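Local coordinates for alginate biosynthesis protein AlgX (Pseudomonas aeruginosa, PDB 4KNC) that takes part in the O-acetylation of the exopolysaccharide alginate and protects the polymer from degradation as it crosses the periplasm, at residues Val39-Asp44 / Glu95-Ala100; Met314-Asn319 / Arg396-Leu401; Gly353-Asp358 / Ala431-Ala436. One frame throughout, in Å; residues are numbered along the deposited sequence.

Contact 1 of 3, residues Val39-Asp44 / Glu95-Ala100; sequences VQAQDD and EKLSPA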
loop_
_atom_site.group_PDB
_atom_site.type_symbol
_atom_site.label_atom_id
_atom_site.label_comp_id
_atom_site.label_asym_id
_atom_site.label_seq_id
_atom_site.Cartn_x
_atom_site.Cartn_y
_atom_site.Cartn_z
ATOM N N VAL A 39 -25.153 -5.991 4.571
ATOM C CA VAL A 39 -26.360 -6.648 4.085
ATOM C C VAL A 39 -26.142 -8.160 4.007
ATOM O O VAL A 39 -25.039 -8.631 3.729
ATOM C CB VAL A 39 -26.851 -6.098 2.725
ATOM C CG1 VAL A 39 -27.232 -4.642 2.850
ATOM C CG2 VAL A 39 -25.802 -6.283 1.644
ATOM N N GLN A 40 -27.210 -8.900 4.278
ATOM C CA GLN A 40 -27.187 -10.353 4.360
ATOM C C GLN A 40 -27.457 -10.920 2.992
ATOM O O GLN A 40 -28.530 -10.712 2.429
ATOM C CB GLN A 40 -28.288 -10.835 5.322
ATOM C CG GLN A 40 -28.404 -12.348 5.463
ATOM C CD GLN A 40 -27.298 -12.954 6.325
ATOM O OE1 GLN A 40 -27.273 -12.787 7.554
ATOM N NE2 GLN A 40 -26.373 -13.663 5.677
ATOM N N ALA A 41 -26.490 -11.636 2.438
ATOM C CA ALA A 41 -26.694 -12.246 1.131
ATOM C C ALA A 41 -27.011 -13.730 1.287
ATOM O O ALA A 41 -27.504 -14.161 2.329
ATOM C CB ALA A 41 -25.487 -12.028 0.248
ATOM N N GLN A 42 -26.737 -14.519 0.258
ATOM C CA GLN A 42 -27.060 -15.939 0.324
ATOM C C GLN A 42 -26.161 -16.639 1.335
ATOM O O GLN A 42 -24.997 -16.261 1.502
ATOM C CB GLN A 42 -26.939 -16.582 -1.056
ATOM C CG GLN A 42 -27.905 -16.016 -2.077
ATOM C CD GLN A 42 -27.826 -16.738 -3.414
ATOM O OE1 GLN A 42 -26.871 -16.563 -4.170
ATOM N NE2 GLN A 42 -28.829 -17.561 -3.705
ATOM N N ASP A 43 -26.706 -17.645 2.015
ATOM C CA ASP A 43 -25.944 -18.397 3.002
ATOM C C ASP A 43 -25.458 -17.415 4.077
ATOM O O ASP A 43 -26.213 -16.541 4.508
ATOM C CB ASP A 43 -24.795 -19.144 2.303
ATOM C CG ASP A 43 -24.008 -20.035 3.239
ATOM O OD1 ASP A 43 -24.497 -21.133 3.585
ATOM O OD2 ASP A 43 -22.893 -19.623 3.625
ATOM N N ASP A 44 -24.206 -17.538 4.498
ATOM C CA ASP A 44 -23.634 -16.624 5.474
ATOM C C ASP A 44 -22.846 -15.493 4.787
ATOM O O ASP A 44 -21.989 -14.854 5.410
ATOM C CB ASP A 44 -22.710 -17.387 6.424
ATOM C CG ASP A 44 -23.464 -18.169 7.479
ATOM O OD1 ASP A 44 -24.708 -18.274 7.383
ATOM O OD2 ASP A 44 -22.801 -18.681 8.410
ATOM N N GLU A 95 -22.772 -13.041 -7.738
ATOM C CA GLU A 95 -23.792 -14.099 -7.705
ATOM C C GLU A 95 -24.185 -14.580 -6.308
ATOM O O GLU A 95 -25.190 -15.272 -6.154
ATOM C CB GLU A 95 -23.404 -15.295 -8.592
ATOM C CG GLU A 95 -23.331 -14.969 -10.103
ATOM C CD GLU A 95 -24.569 -14.233 -10.636
ATOM O OE1 GLU A 95 -25.699 -14.581 -10.249
ATOM O OE2 GLU A 95 -24.420 -13.299 -11.453
ATOM N N LYS A 96 -23.406 -14.218 -5.292
ATOM C CA LYS A 96 -23.745 -14.597 -3.918
ATOM C C LYS A 96 -24.795 -13.662 -3.307
ATOM O O LYS A 96 -25.324 -13.922 -2.223
ATOM C CB LYS A 96 -22.487 -14.630 -3.053
ATOM C CG LYS A 96 -21.380 -15.536 -3.608
ATOM C CD LYS A 96 -21.762 -17.004 -3.531
ATOM C CE LYS A 96 -20.571 -17.891 -3.878
ATOM N NZ LYS A 96 -20.895 -19.341 -3.765
ATOM N N LEU A 97 -25.094 -12.573 -4.010
ATOM C CA LEU A 97 -26.111 -11.616 -3.578
ATOM C C LEU A 97 -27.520 -12.213 -3.572
ATOM O O LEU A 97 -27.812 -13.151 -4.311
ATOM C CB LEU A 97 -26.086 -10.387 -4.493
ATOM C CG LEU A 97 -24.813 -9.553 -4.324
ATOM C CD1 LEU A 97 -24.780 -8.430 -5.314
ATOM C CD2 LEU A 97 -24.718 -9.020 -2.884
ATOM N N SER A 98 -28.391 -11.656 -2.736
ATOM C CA SER A 98 -29.806 -11.983 -2.791
ATOM C C SER A 98 -30.374 -11.389 -4.078
ATOM O O SER A 98 -29.784 -10.461 -4.660
ATOM C CB SER A 98 -30.529 -11.411 -1.568
ATOM O OG SER A 98 -30.846 -10.052 -1.777
ATOM N N PRO A 99 -31.504 -11.935 -4.554
ATOM C CA PRO A 99 -32.027 -11.442 -5.831
ATOM C C PRO A 99 -32.384 -9.961 -5.761
ATOM O O PRO A 99 -32.133 -9.219 -6.711
ATOM C CB PRO A 99 -33.264 -12.316 -6.061
ATOM C CG PRO A 99 -32.966 -13.582 -5.308
ATOM C CD PRO A 99 -32.246 -13.112 -4.069
ATOM N N ALA A 100 -32.938 -9.539 -4.632
ATOM C CA ALA A 100 -33.160 -8.123 -4.365
ATOM C C ALA A 100 -31.869 -7.302 -4.477
ATOM O O ALA A 100 -31.810 -6.323 -5.221
ATOM C CB ALA A 100 -33.803 -7.939 -2.979
#

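Contact 2 of 3, residues Met314-Asn319 / Arg396-Leu401; sequences MPLVDN and RYVFQL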
loop_
_atom_site.group_PDB
_atom_site.type_symbol
_atom_site.label_atom_id
_atom_site.label_comp_id
_atom_site.label_asym_id
_atom_site.label_seq_id
_atom_site.Cartn_x
_atom_site.Cartn_y
_atom_site.Cartn_z
ATOM N N MET A 314 8.308 10.245 -3.376
ATOM C CA MET A 314 9.167 10.845 -4.400
ATOM C C MET A 314 10.651 10.924 -3.996
ATOM O O MET A 314 11.493 10.339 -4.670
ATOM C CB MET A 314 8.625 12.206 -4.884
ATOM C CG MET A 314 7.332 12.105 -5.670
ATOM S SD MET A 314 7.565 11.253 -7.245
ATOM C CE MET A 314 8.181 12.620 -8.238
ATOM N N PRO A 315 10.977 11.622 -2.892
ATOM C CA PRO A 315 12.398 11.671 -2.524
ATOM C C PRO A 315 12.943 10.342 -2.013
ATOM O O PRO A 315 14.158 10.161 -1.985
ATOM C CB PRO A 315 12.425 12.697 -1.389
ATOM C CG PRO A 315 11.046 12.599 -0.787
ATOM C CD PRO A 315 10.152 12.419 -1.965
ATOM N N LEU A 316 12.070 9.435 -1.595
ATOM C CA LEU A 316 12.524 8.127 -1.131
ATOM C C LEU A 316 13.144 7.284 -2.254
ATOM O O LEU A 316 13.984 6.414 -1.996
ATOM C CB LEU A 316 11.387 7.362 -0.447
ATOM C CG LEU A 316 11.199 7.727 1.022
ATOM C CD1 LEU A 316 9.986 7.000 1.583
ATOM C CD2 LEU A 316 12.455 7.369 1.789
ATOM N N VAL A 317 12.732 7.535 -3.493
ATOM C CA VAL A 317 13.299 6.801 -4.626
ATOM C C VAL A 317 14.831 6.912 -4.655
ATOM O O VAL A 317 15.515 5.935 -4.968
ATOM C CB VAL A 317 12.679 7.252 -5.967
ATOM C CG1 VAL A 317 13.362 6.568 -7.137
ATOM C CG2 VAL A 317 11.209 6.941 -5.979
ATOM N N ASP A 318 15.364 8.083 -4.286
ATOM C CA ASP A 318 16.818 8.295 -4.225
ATOM C C ASP A 318 17.384 8.408 -2.814
ATOM O O ASP A 318 18.311 9.176 -2.575
ATOM C CB ASP A 318 17.234 9.529 -5.029
ATOM C CG ASP A 318 17.112 9.314 -6.511
ATOM O OD1 ASP A 318 15.960 9.234 -6.988
ATOM O OD2 ASP A 318 18.159 9.220 -7.194
ATOM N N ASN A 319 16.827 7.641 -1.888
ATOM C CA ASN A 319 17.386 7.512 -0.545
ATOM C C ASN A 319 17.518 8.820 0.252
ATOM O O ASN A 319 18.436 8.969 1.057
ATOM C CB ASN A 319 18.736 6.780 -0.595
ATOM C CG ASN A 319 18.975 5.928 0.640
ATOM O OD1 ASN A 319 18.192 5.970 1.602
ATOM N ND2 ASN A 319 20.059 5.156 0.629
ATOM N N ARG A 396 13.558 6.187 10.679
ATOM C CA ARG A 396 13.810 7.160 9.615
ATOM C C ARG A 396 12.549 7.544 8.822
ATOM O O ARG A 396 11.690 6.704 8.541
ATOM C CB ARG A 396 14.888 6.643 8.663
ATOM C CG ARG A 396 15.255 7.603 7.547
ATOM C CD ARG A 396 16.401 7.050 6.726
ATOM N NE ARG A 396 16.756 7.915 5.604
ATOM C CZ ARG A 396 17.108 7.460 4.404
ATOM N NH1 ARG A 396 17.144 6.146 4.174
ATOM N NH2 ARG A 396 17.420 8.308 3.432
ATOM N N TYR A 397 12.469 8.829 8.478
ATOM C CA TYR A 397 11.404 9.437 7.689
ATOM C C TYR A 397 12.104 10.326 6.689
ATOM O O TYR A 397 13.187 10.829 6.981
ATOM C CB TYR A 397 10.535 10.332 8.570
ATOM C CG TYR A 397 9.741 9.602 9.599
ATOM C CD1 TYR A 397 10.326 9.177 10.783
ATOM C CD2 TYR A 397 8.395 9.321 9.388
ATOM C CE1 TYR A 397 9.589 8.501 11.736
ATOM C CE2 TYR A 397 7.652 8.650 10.330
ATOM C CZ TYR A 397 8.249 8.238 11.503
ATOM O OH TYR A 397 7.498 7.562 12.444
ATOM N N VAL A 398 11.498 10.529 5.519
ATOM C CA VAL A 398 12.057 11.403 4.483
ATOM C C VAL A 398 10.929 12.129 3.756
ATOM O O VAL A 398 9.928 11.513 3.402
ATOM C CB VAL A 398 12.848 10.600 3.428
ATOM C CG1 VAL A 398 13.413 11.529 2.366
ATOM C CG2 VAL A 398 13.975 9.786 4.072
ATOM N N PHE A 399 11.066 13.433 3.541
ATOM C CA PHE A 399 9.995 14.179 2.867
ATOM C C PHE A 399 10.484 15.425 2.149
ATOM O O PHE A 399 11.459 16.042 2.560
ATOM C CB PHE A 399 8.845 14.528 3.835
ATOM C CG PHE A 399 9.227 15.505 4.929
ATOM C CD1 PHE A 399 9.747 15.056 6.129
ATOM C CD2 PHE A 399 9.039 16.869 4.760
ATOM C CE1 PHE A 399 10.082 15.950 7.145
ATOM C CE2 PHE A 399 9.375 17.770 5.770
ATOM C CZ PHE A 399 9.900 17.307 6.960
ATOM N N GLN A 400 9.820 15.789 1.059
ATOM C CA GLN A 400 10.193 17.000 0.350
ATOM C C GLN A 400 9.558 18.200 1.038
ATOM O O GLN A 400 8.440 18.113 1.559
ATOM C CB GLN A 400 9.786 16.933 -1.123
ATOM C CG GLN A 400 8.291 17.002 -1.364
ATOM C CD GLN A 400 7.878 16.420 -2.710
ATOM O OE1 GLN A 400 6.687 16.275 -2.997
ATOM N NE2 GLN A 400 8.860 16.076 -3.536
ATOM N N LEU A 401 10.288 19.311 1.064
ATOM C CA LEU A 401 9.731 20.564 1.548
ATOM C C LEU A 401 8.645 20.971 0.569
ATOM O O LEU A 401 8.762 20.728 -0.635
ATOM C CB LEU A 401 10.798 21.663 1.661
ATOM C CG LEU A 401 12.006 21.454 2.592
ATOM C CD1 LEU A 401 12.657 22.797 3.013
ATOM C CD2 LEU A 401 11.653 20.632 3.816
#

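Contact 3 of 3, residues Gly353-Asp358 / Ala431-Ala436; sequences GSYVAD and ASICQA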
loop_
_atom_site.group_PDB
_atom_site.type_symbol
_atom_site.label_atom_id
_atom_site.label_comp_id
_atom_site.label_asym_id
_atom_site.label_seq_id
_atom_site.Cartn_x
_atom_site.Cartn_y
_atom_site.Cartn_z
ATOM N N GLY A 353 10.771 24.436 -2.550
ATOM C CA GLY A 353 10.332 23.515 -3.585
ATOM C C GLY A 353 11.433 22.802 -4.343
ATOM O O GLY A 353 11.188 22.184 -5.380
ATOM N N SER A 354 12.650 22.892 -3.830
ATOM C CA SER A 354 13.753 22.129 -4.372
ATOM C C SER A 354 14.669 21.658 -3.255
ATOM O O SER A 354 15.873 21.580 -3.453
ATOM C CB SER A 354 14.540 22.962 -5.390
ATOM O OG SER A 354 15.336 23.951 -4.760
ATOM N N TYR A 355 14.102 21.352 -2.083
ATOM C CA TYR A 355 14.871 20.802 -0.957
ATOM C C TYR A 355 14.183 19.635 -0.237
ATOM O O TYR A 355 12.966 19.470 -0.337
ATOM C CB TYR A 355 15.302 21.903 0.027
ATOM C CG TYR A 355 16.714 22.424 -0.220
ATOM C CD1 TYR A 355 16.967 23.390 -1.190
ATOM C CD2 TYR A 355 17.793 21.936 0.512
ATOM C CE1 TYR A 355 18.257 23.861 -1.417
ATOM C CE2 TYR A 355 19.082 22.397 0.290
ATOM C CZ TYR A 355 19.309 23.360 -0.670
ATOM O OH TYR A 355 20.593 23.812 -0.879
ATOM N N VAL A 356 14.974 18.837 0.486
ATOM C CA VAL A 356 14.476 17.598 1.091
ATOM C C VAL A 356 14.951 17.381 2.545
ATOM O O VAL A 356 16.079 17.731 2.906
ATOM C CB VAL A 356 14.824 16.378 0.185
ATOM C CG1 VAL A 356 14.766 15.057 0.946
ATOM C CG2 VAL A 356 13.897 16.344 -1.027
ATOM N N ALA A 357 14.072 16.822 3.375
ATOM C CA ALA A 357 14.375 16.525 4.775
ATOM C C ALA A 357 14.517 15.022 5.045
ATOM O O ALA A 357 13.761 14.203 4.505
ATOM C CB ALA A 357 13.299 17.112 5.679
ATOM N N ASP A 358 15.479 14.685 5.904
ATOM C CA ASP A 358 15.816 13.311 6.254
ATOM C C ASP A 358 15.984 13.228 7.767
ATOM O O ASP A 358 16.826 13.918 8.336
ATOM C CB ASP A 358 17.128 12.906 5.566
ATOM C CG ASP A 358 17.334 11.397 5.527
ATOM O OD1 ASP A 358 16.872 10.699 6.458
ATOM O OD2 ASP A 358 17.957 10.909 4.560
ATOM N N ALA A 431 18.327 15.107 12.488
ATOM C CA ALA A 431 17.736 15.651 11.267
ATOM C C ALA A 431 18.751 16.285 10.320
ATOM O O ALA A 431 19.774 16.821 10.745
ATOM C CB ALA A 431 16.629 16.632 11.599
ATOM N N SER A 432 18.442 16.226 9.032
ATOM C CA SER A 432 19.330 16.730 8.000
ATOM C C SER A 432 18.538 17.210 6.795
ATOM O O SER A 432 17.477 16.673 6.479
ATOM C CB SER A 432 20.324 15.647 7.580
ATOM O OG SER A 432 21.199 15.341 8.652
ATOM N N ILE A 433 19.069 18.226 6.128
ATOM C CA ILE A 433 18.403 18.849 4.994
ATOM C C ILE A 433 19.370 18.850 3.826
ATOM O O ILE A 433 20.513 19.283 3.964
ATOM C CB ILE A 433 18.027 20.313 5.319
ATOM C CG1 ILE A 433 16.837 20.352 6.274
ATOM C CG2 ILE A 433 17.682 21.085 4.058
ATOM C CD1 ILE A 433 15.557 19.940 5.631
ATOM N N CYS A 434 18.914 18.373 2.675
ATOM C CA CYS A 434 19.793 18.245 1.521
ATOM C C CYS A 434 19.168 18.724 0.219
ATOM O O CYS A 434 17.935 18.802 0.067
ATOM C CB CYS A 434 20.265 16.797 1.347
ATOM S SG CYS A 434 18.921 15.605 1.085
ATOM N N GLN A 435 20.056 19.044 -0.713
ATOM C CA GLN A 435 19.670 19.348 -2.070
ATOM C C GLN A 435 18.992 18.133 -2.710
ATOM O O GLN A 435 19.288 16.990 -2.369
ATOM C CB GLN A 435 20.874 19.812 -2.895
ATOM C CG GLN A 435 20.492 20.484 -4.195
ATOM C CD GLN A 435 21.466 21.569 -4.589
ATOM O OE1 GLN A 435 22.558 21.667 -4.032
ATOM N NE2 GLN A 435 21.073 22.398 -5.548
ATOM N N ALA A 436 18.057 18.401 -3.618
ATOM C CA ALA A 436 17.345 17.363 -4.347
ATOM C C ALA A 436 17.828 17.329 -5.793
ATOM O O ALA A 436 18.135 18.373 -6.369
ATOM C CB ALA A 436 15.850 17.625 -4.294
#

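Contact 1 of 3, residues Val39-Asp44 / Glu95-Ala100
Ala41 and Gln42 meet the backbone from Lys96 to Ser98. The chain arrives here from the short strand 38-40, where Val39 is hydrogen-bonded through its backbone to Phe47. That pairing is one rung of the two-stranded antiparallel sheet 38-40/46-48. Ala41 turns its methyl group toward the other segment. Its CB lies 3.1 Å from Lys96 O and 3.9 Å from Leu97 CA. The same CB is 4.4 Å from Leu97 CD2, a loose apolar contact. Phe47 touches both Ala41 and Leu97, so the small methyl group sits in a local apolar cluster.

This is packing within the SGNH hydrolase-like domain, away from the probable catalytic residues. It joins the end of strand 38-40 to the link between a 3-10 segment and helix 99-104. Ser98 is the N-cap of that helix, with its OG bonded to Glu101 N. The side chains of Val39 and Ala41 also touch Glu101, so the strand end packs on the first turn of the helix as well.

The backbone N of Gln42 donates to Lys96 O at 2.9 Å, and the bond is nearly straight at 164°. Lys96 O therefore takes a hydrogen bond from one residue while the methyl of the residue before it rests close by. The Gln42 side chain then runs past the carbonyls of Lys96 and Leu97. CG stands anti to the carbonyl carbon (chi1 -63°), which lays it 3.3 Å from Lys96 O and 3.6 Å from Leu97 O.

Contact 2 of 3, residues Met314-Asn319 / Arg396-Leu401
Arg396 reaches from its strand to Asn319, just past helix 307-316. Its CB points toward the helix end. CG lies anti to the backbone N (chi1 -178°), and the chain stays extended through CD to NE. This carries the guanidinium off the strand to Asn319. CZ comes 3.4 Å from Asn319 OD1, which lies close to the guanidinium plane. NH1 gives OD1 the straighter bond, 2.8 Å long with an angle of 153°. NH2 donates to the same OD1 at 3.1 Å, from above the plane of the amide. NH2 also makes a weak, bent bond of 2.7 Å to Asn319 O. The amide and guanidinium planes are turned 52° apart. Arg396 thus holds Asn319 end-on, with two nitrogens on one oxygen.

Asn319 has a positive phi and is the C-prime residue of a Schellman motif. Its N bonds to Leu316 O, and Gly320 N bonds to Pro315 O.

Farther along the strand the contact becomes apolar. Val398 packs against both Leu316 and Pro315. Leu316 CD2 is 3.6 Å from Val398 CB and is also close to CG2. Pro315 CB meets the other methyl, Val398 CG1, at 4.1 Å. Pro315 CG also lies 3.9 Å from the backbone N of Gln400.

The helix belongs to the N-terminal SGNH-like domain and the strand to the carbohydrate-binding module, so the contact joins the two domains. Asp358 forms a salt bridge with Arg396 NH2. Its negative charge probably balances the cation, while the uncharged oxygens of Asn319 let the same guanidinium tie the helix end to the sheet.

Contact 3 of 3, residues Gly353-Asp358 / Ala431-Ala436
Strands 355-361 and 428-435 are the two middle strands of a four-stranded antiparallel sheet, one of two that together look like a beta-sandwich in the carbohydrate-binding module. The axes of the short segments 355-358 and 431-435 approach to 4.8 Å. Val356 and Cys434 form a hydrogen-bonded pair: Val356 N donates to Cys434 O at 3.0 Å, and Cys434 N to Val356 O at 2.9 Å. Asp358 and Ser432 form a second such pair. Ala357 and Ile433 lie between them as a non-hydrogen-bonded pair, where CA-H...O contacts to Val356 O and Ser432 O add to the ladder.

The side chains differ on the two faces of the sheet. On one face Ala357 CB meets Ile433 CD1 at 3.6 Å. Ile433 CG1 stands beside its backbone N (chi1 -74°), and the bend at chi2 (-71°) brings CD1 to the alanine. On the opposite face Val356 splits its methyls. CG1 faces Cys434 SG at 4.2 Å, and CG2 meets Ala436 CB at 4.0 Å. Cys434 is disulfide-bonded to Cys321, which ties this strand covalently to the chain that leads into the module. Asp358 OD2 accepts from Cys321 N besides its salt bridge with Arg396.

The Tyr355 ring lies against the backbone of Cys434 and Gln435. Its CD2 touches Ile433 CG2 at 3.6 Å. Gln435 CA sits over one ring face in a CH-pi contact, 4.2 Å from the Tyr355 centroid and offset toward the rim.

Strand 326-333 flanks the pair beyond 428-435, with backbone bonds to Ala431 and Ile433. Strand 396-400 lies on the other side, bonded to Ala357. Strand 338-343, from the module's second sheet, touches Ala431 and Ile433.

Contact 1 comes first along the chain and stands alone. It lies in the SGNH-like domain, on the opposite side of the chain's centre from the other two. Its centre is about 46 Å from that of contact 2 and about 53 Å from that of contact 3. Contacts 2 and 3 are neighbours, with centres about 8 Å apart, and their segments alternate along the sequence. They share one four-stranded antiparallel sheet, in which 355-361 lies between 396-400 and 428-435. Contact 3 is internal to the carbohydrate-binding module. Contact 2 joins that sheet's outer strand to helix 307-316, so the module's sheet is bonded directly to the SGNH hydrolase-like domain.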